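Local coordinates for 2S Albumin protein (Dolichos, PDB 6IX1), which is of uncertain function but, as a seed protein with a hemopexin motif, may bind small ligands such as polyamines or haem, as relatives do, at residues 121-124 against 129-132; 107-112 against 139-144. All blocks are in the same frame, centred on the assembly; numbering follows the deposited sequence.

Contact 1: 121-124 against 129-132. With SO4 (sulfate ion), chain E.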
# COMPACT_ATOMS: atom_id res chain seq x y z
N ALA A 121 -1.05 2.69 2.98
CA ALA A 121 -2.47 2.63 2.84
C ALA A 121 -2.92 1.25 2.47
O ALA A 121 -2.12 0.54 1.82
CB ALA A 121 -2.91 3.56 1.78
N PHE A 122 -4.16 0.87 2.73
CA PHE A 122 -4.65 -0.40 2.20
C PHE A 122 -6.13 -0.33 2.09
O PHE A 122 -6.76 0.45 2.83
CB PHE A 122 -4.20 -1.64 2.97
CG PHE A 122 -4.73 -1.86 4.36
CD1 PHE A 122 -5.91 -2.47 4.59
CD2 PHE A 122 -4.01 -1.42 5.46
CE1 PHE A 122 -6.33 -2.70 5.87
CE2 PHE A 122 -4.38 -1.69 6.76
CZ PHE A 122 -5.59 -2.28 6.93
N ARG A 123 -6.70 -1.10 1.19
CA ARG A 123 -8.14 -1.13 0.93
C ARG A 123 -8.91 -1.89 1.98
O ARG A 123 -8.59 -3.03 2.31
CB ARG A 123 -8.29 -1.76 -0.45
CG ARG A 123 -9.73 -1.83 -1.00
CD ARG A 123 -10.32 -0.51 -1.31
NE ARG A 123 -11.51 -0.61 -2.09
CZ ARG A 123 -12.77 -0.76 -1.65
NH1 ARG A 123 -13.02 -0.67 -0.34
NH2 ARG A 123 -13.79 -0.84 -2.45
N SER A 124 -9.92 -1.23 2.52
CA SER A 124 -10.76 -1.84 3.55
C SER A 124 -11.78 -2.76 2.90
O SER A 124 -12.15 -2.65 1.72
CB SER A 124 -11.45 -0.76 4.36
OG SER A 124 -12.25 -1.29 5.41
N GLU A 129 -13.84 2.35 1.56
CA GLU A 129 -12.86 2.92 2.45
C GLU A 129 -11.45 2.36 2.21
O GLU A 129 -11.25 1.22 1.79
CB GLU A 129 -13.20 2.72 3.89
CG GLU A 129 -14.37 3.61 4.29
CD GLU A 129 -14.82 3.47 5.73
OE1 GLU A 129 -13.96 3.03 6.53
OE2 GLU A 129 -16.00 3.77 5.98
N VAL A 130 -10.51 3.22 2.47
CA VAL A 130 -9.06 3.00 2.40
C VAL A 130 -8.44 3.53 3.67
O VAL A 130 -8.70 4.71 4.06
CB VAL A 130 -8.47 3.71 1.20
CG1 VAL A 130 -6.98 3.56 1.17
CG2 VAL A 130 -9.09 3.22 -0.09
N TYR A 131 -7.65 2.73 4.35
CA TYR A 131 -6.86 3.13 5.52
C TYR A 131 -5.66 3.91 5.05
O TYR A 131 -4.97 3.49 4.13
CB TYR A 131 -6.39 1.96 6.35
CG TYR A 131 -7.54 1.24 7.00
CD1 TYR A 131 -8.00 1.59 8.25
CD2 TYR A 131 -8.14 0.12 6.45
CE1 TYR A 131 -9.07 1.01 8.87
CE2 TYR A 131 -9.20 -0.48 7.10
CZ TYR A 131 -9.67 -0.07 8.31
OH TYR A 131 -10.63 -0.78 8.94
N LEU A 132 -5.39 5.06 5.65
CA LEU A 132 -4.25 5.94 5.43
C LEU A 132 -3.41 6.05 6.72
O LEU A 132 -4.00 6.32 7.77
CB LEU A 132 -4.70 7.34 4.97
CG LEU A 132 -5.64 7.41 3.77
CD1 LEU A 132 -5.95 8.84 3.52
CD2 LEU A 132 -5.07 6.83 2.49
S SO4 E . -11.48 1.08 11.77
O1 SO4 E . -12.29 1.08 10.49
O2 SO4 E . -10.78 -0.17 11.48
O3 SO4 E . -12.46 1.00 12.72
O4 SO4 E . -10.74 2.28 11.74
O HOH W 1 -12.55 0.79 7.19

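Contact 2: 107-112 against 139-144. With SO4 (sulfate ion), chain E.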
# COMPACT_ATOMS: atom_id res chain seq x y z
N PRO A 107 -9.22 17.16 -1.26
CA PRO A 107 -9.32 18.39 -0.46
C PRO A 107 -9.58 18.21 1.05
O PRO A 107 -9.11 19.07 1.84
CB PRO A 107 -10.45 19.14 -1.16
CG PRO A 107 -10.26 18.77 -2.62
CD PRO A 107 -9.89 17.30 -2.55
N VAL A 108 -10.25 17.12 1.46
CA VAL A 108 -10.50 16.91 2.90
C VAL A 108 -9.19 16.71 3.65
O VAL A 108 -9.17 16.84 4.89
CB VAL A 108 -11.39 15.70 3.18
CG1 VAL A 108 -12.81 15.96 2.73
CG2 VAL A 108 -10.82 14.39 2.70
N LEU A 109 -8.14 16.37 2.93
CA LEU A 109 -6.82 16.11 3.54
C LEU A 109 -5.97 17.39 3.60
O LEU A 109 -4.92 17.35 4.21
CB LEU A 109 -6.08 14.97 2.79
CG LEU A 109 -6.78 13.61 2.75
CD1 LEU A 109 -5.86 12.57 2.08
CD2 LEU A 109 -7.20 13.17 4.09
N LYS A 110 -6.40 18.45 2.93
CA LYS A 110 -5.63 19.69 3.03
C LYS A 110 -5.53 20.10 4.50
O LYS A 110 -6.52 19.93 5.27
CB LYS A 110 -6.31 20.82 2.25
CG LYS A 110 -5.47 22.08 2.08
CD LYS A 110 -6.27 23.26 1.55
CE LYS A 110 -5.33 24.45 1.40
NZ LYS A 110 -6.02 25.71 1.08
N ASN A 111 -4.37 20.56 4.91
CA ASN A 111 -4.11 21.00 6.28
C ASN A 111 -4.01 19.88 7.29
O ASN A 111 -3.77 20.23 8.45
CB ASN A 111 -5.08 22.08 6.72
CG ASN A 111 -5.09 23.27 5.78
OD1 ASN A 111 -4.04 23.72 5.33
ND2 ASN A 111 -6.28 23.69 5.40
N THR A 112 -4.18 18.65 6.86
CA THR A 112 -4.06 17.49 7.75
C THR A 112 -2.65 16.91 7.74
O THR A 112 -1.83 17.24 6.90
CB THR A 112 -5.08 16.38 7.48
OG1 THR A 112 -4.63 15.62 6.35
CG2 THR A 112 -6.47 16.90 7.37
N GLY A 139 -6.13 7.46 9.41
CA GLY A 139 -7.52 7.70 9.13
C GLY A 139 -8.03 6.88 8.02
O GLY A 139 -7.35 5.90 7.59
N ARG A 140 -9.23 7.14 7.60
CA ARG A 140 -9.87 6.42 6.50
C ARG A 140 -10.49 7.39 5.53
O ARG A 140 -11.19 8.31 5.98
CB ARG A 140 -10.98 5.52 7.00
CG ARG A 140 -10.77 4.65 8.21
CD ARG A 140 -12.05 4.67 8.97
NE ARG A 140 -11.85 4.50 10.37
CZ ARG A 140 -11.95 5.42 11.31
NH1 ARG A 140 -11.88 4.99 12.53
NH2 ARG A 140 -12.31 6.67 11.09
N ILE A 141 -10.28 7.13 4.25
CA ILE A 141 -10.95 7.90 3.20
C ILE A 141 -11.87 6.96 2.43
O ILE A 141 -11.47 5.85 2.14
CB ILE A 141 -9.94 8.68 2.38
CG1 ILE A 141 -10.59 9.77 1.53
CG2 ILE A 141 -9.10 7.72 1.57
CD1 ILE A 141 -9.71 10.91 1.28
N ALA A 142 -13.02 7.46 2.03
CA ALA A 142 -13.87 6.77 1.05
C ALA A 142 -13.43 7.31 -0.29
O ALA A 142 -13.52 8.50 -0.57
CB ALA A 142 -15.33 7.06 1.32
N TYR A 143 -12.84 6.48 -1.17
CA TYR A 143 -12.15 6.98 -2.38
C TYR A 143 -13.12 7.61 -3.36
O TYR A 143 -12.71 8.37 -4.16
CB TYR A 143 -11.23 5.95 -3.01
CG TYR A 143 -11.92 4.77 -3.65
CD1 TYR A 143 -12.59 4.87 -4.87
CD2 TYR A 143 -11.97 3.55 -3.01
CE1 TYR A 143 -13.28 3.82 -5.42
CE2 TYR A 143 -12.59 2.48 -3.56
CZ TYR A 143 -13.27 2.60 -4.76
OH TYR A 143 -13.93 1.55 -5.30
N ASP A 144 -14.38 7.13 -3.34
CA ASP A 144 -15.32 7.56 -4.40
C ASP A 144 -15.94 8.89 -4.08
O ASP A 144 -16.03 9.71 -4.93
CB ASP A 144 -16.39 6.50 -4.61
CG ASP A 144 -17.25 6.08 -3.44
OD1 ASP A 144 -16.84 6.37 -2.28
OD2 ASP A 144 -18.27 5.45 -3.70
S SO4 E . -11.48 1.08 11.77
O1 SO4 E . -12.29 1.08 10.49
O2 SO4 E . -10.78 -0.17 11.48
O3 SO4 E . -12.46 1.00 12.72
O4 SO4 E . -10.74 2.28 11.74

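Contact 1: 121-124 against 129-132
The carbonyl oxygen of Glu129 is gripped twice: Ser124 N donates to Glu129 O at 2.9 Å, tilted 33° out of the carbonyl plane, and Arg123 NH1 adds a weak bond to it, its firmer acceptor being Gly127 O. These bonds lie beside the turn of an antiparallel beta hairpin, the first two strands of one blade of a hemopexin-type four-bladed propeller. Phe122 and Tyr131 form the hydrogen-bonded pair, with Tyr131 N to Phe122 O at 2.9 Å and Phe122 N to Tyr131 O at 3.1 Å. Both rings lie on one sheet face. Phe122 places CG between its backbone N and carbonyl carbon (chi1 68°), bringing the ring over Tyr131; Tyr131 CD2 lies over one Phe122 face near the rim, 3.4 Å from Phe122 CE1, with the planes at 33°. Tyr131 CB completes a CH-pi contact over that ring. On the reverse face Ala121 CB packs against Val130 CG1 and Leu132 CD2, and Phe66 touches Ala121 and Val130. The Tyr131 hydroxyl reaches a sulfate at its ring edge, OH lying 2.6 Å from sulfate O2. Ser124 OG, hydrogen-bonded to Lys126 N, lies 2.8 Å from a water that donates to Glu129 OE1 at 2.7 Å.

Contact 2: 107-112 against 139-144
Ile141 CD1 meets two side chains of the 107-112 loop: Val108 CG2 at 3.9 Å and Leu109 CG at 4.2 Å. The contact is small and wholly apolar, with no hydrogen bond across it. With CG1 of Ile141 opposite the backbone N (chi1 -164°), CD1 is carried out from the strand to the loop, where the Ile141 and Val108 side chains cross at a slant. Leu109 also packs on Leu132 and Leu148, so Ile141 sits in an apolar layer that Phe106 extends. The loop that presents Val108 and Leu109 is a 3-10 segment, with Lys110 N bonded to Pro107 O, running into a type II beta turn from Leu109 to Thr112. Leu109 O accepts both Thr112 N at 3.0 Å and Thr112 OG1 at 2.8 Å, the two donors arriving from the same face of its carbonyl plane. This loop belongs to the connection between two blades of the hemopexin-type propeller, and it is laid against the third strand of the later one. On that strand, Arg140 reaches a sulfate, probably from the crystallisation liquor. Its guanidinium presents an edge to the anion: Arg140 NE donates to sulfate O4 at 2.8 Å (156° at the hydrogen), and Arg140 NH1 donates to the same oxygen at 3.0 Å. With an alanine in place of Arg140, NE, NH1 and NH2 are gone, and the sulfate would probably be held less firmly, while Val149 O would lose the side-chain bond from Arg140 NH2. Further out, Tyr143 OH is hydrogen-bonded to Glu69 OE1, reaching the preceding blade.

From the N terminus, the chain leaves helix 102-105, passes through 107-112 and enters strand 120-123. Contact 1 then closes a four-residue turn between 121-124 and 129-132. After strand 129-134 the chain turns back into strand 137-142, and contact 2 closes a longer loop of 26 residues that encloses contact 1. The second and third strands join the two sites: Val130 N lies 2.8 Å from Ile141 O, and Leu132 N 2.9 Å from Gly139 O, both probable hydrogen bonds. Contact 1 thus pairs the first two strands of the blade, and contact 2 lays the connection from the preceding blade against the third. Both contacts reach one sulfate, through Tyr131 and Arg140, with Tyr138 and Gly199 beside them.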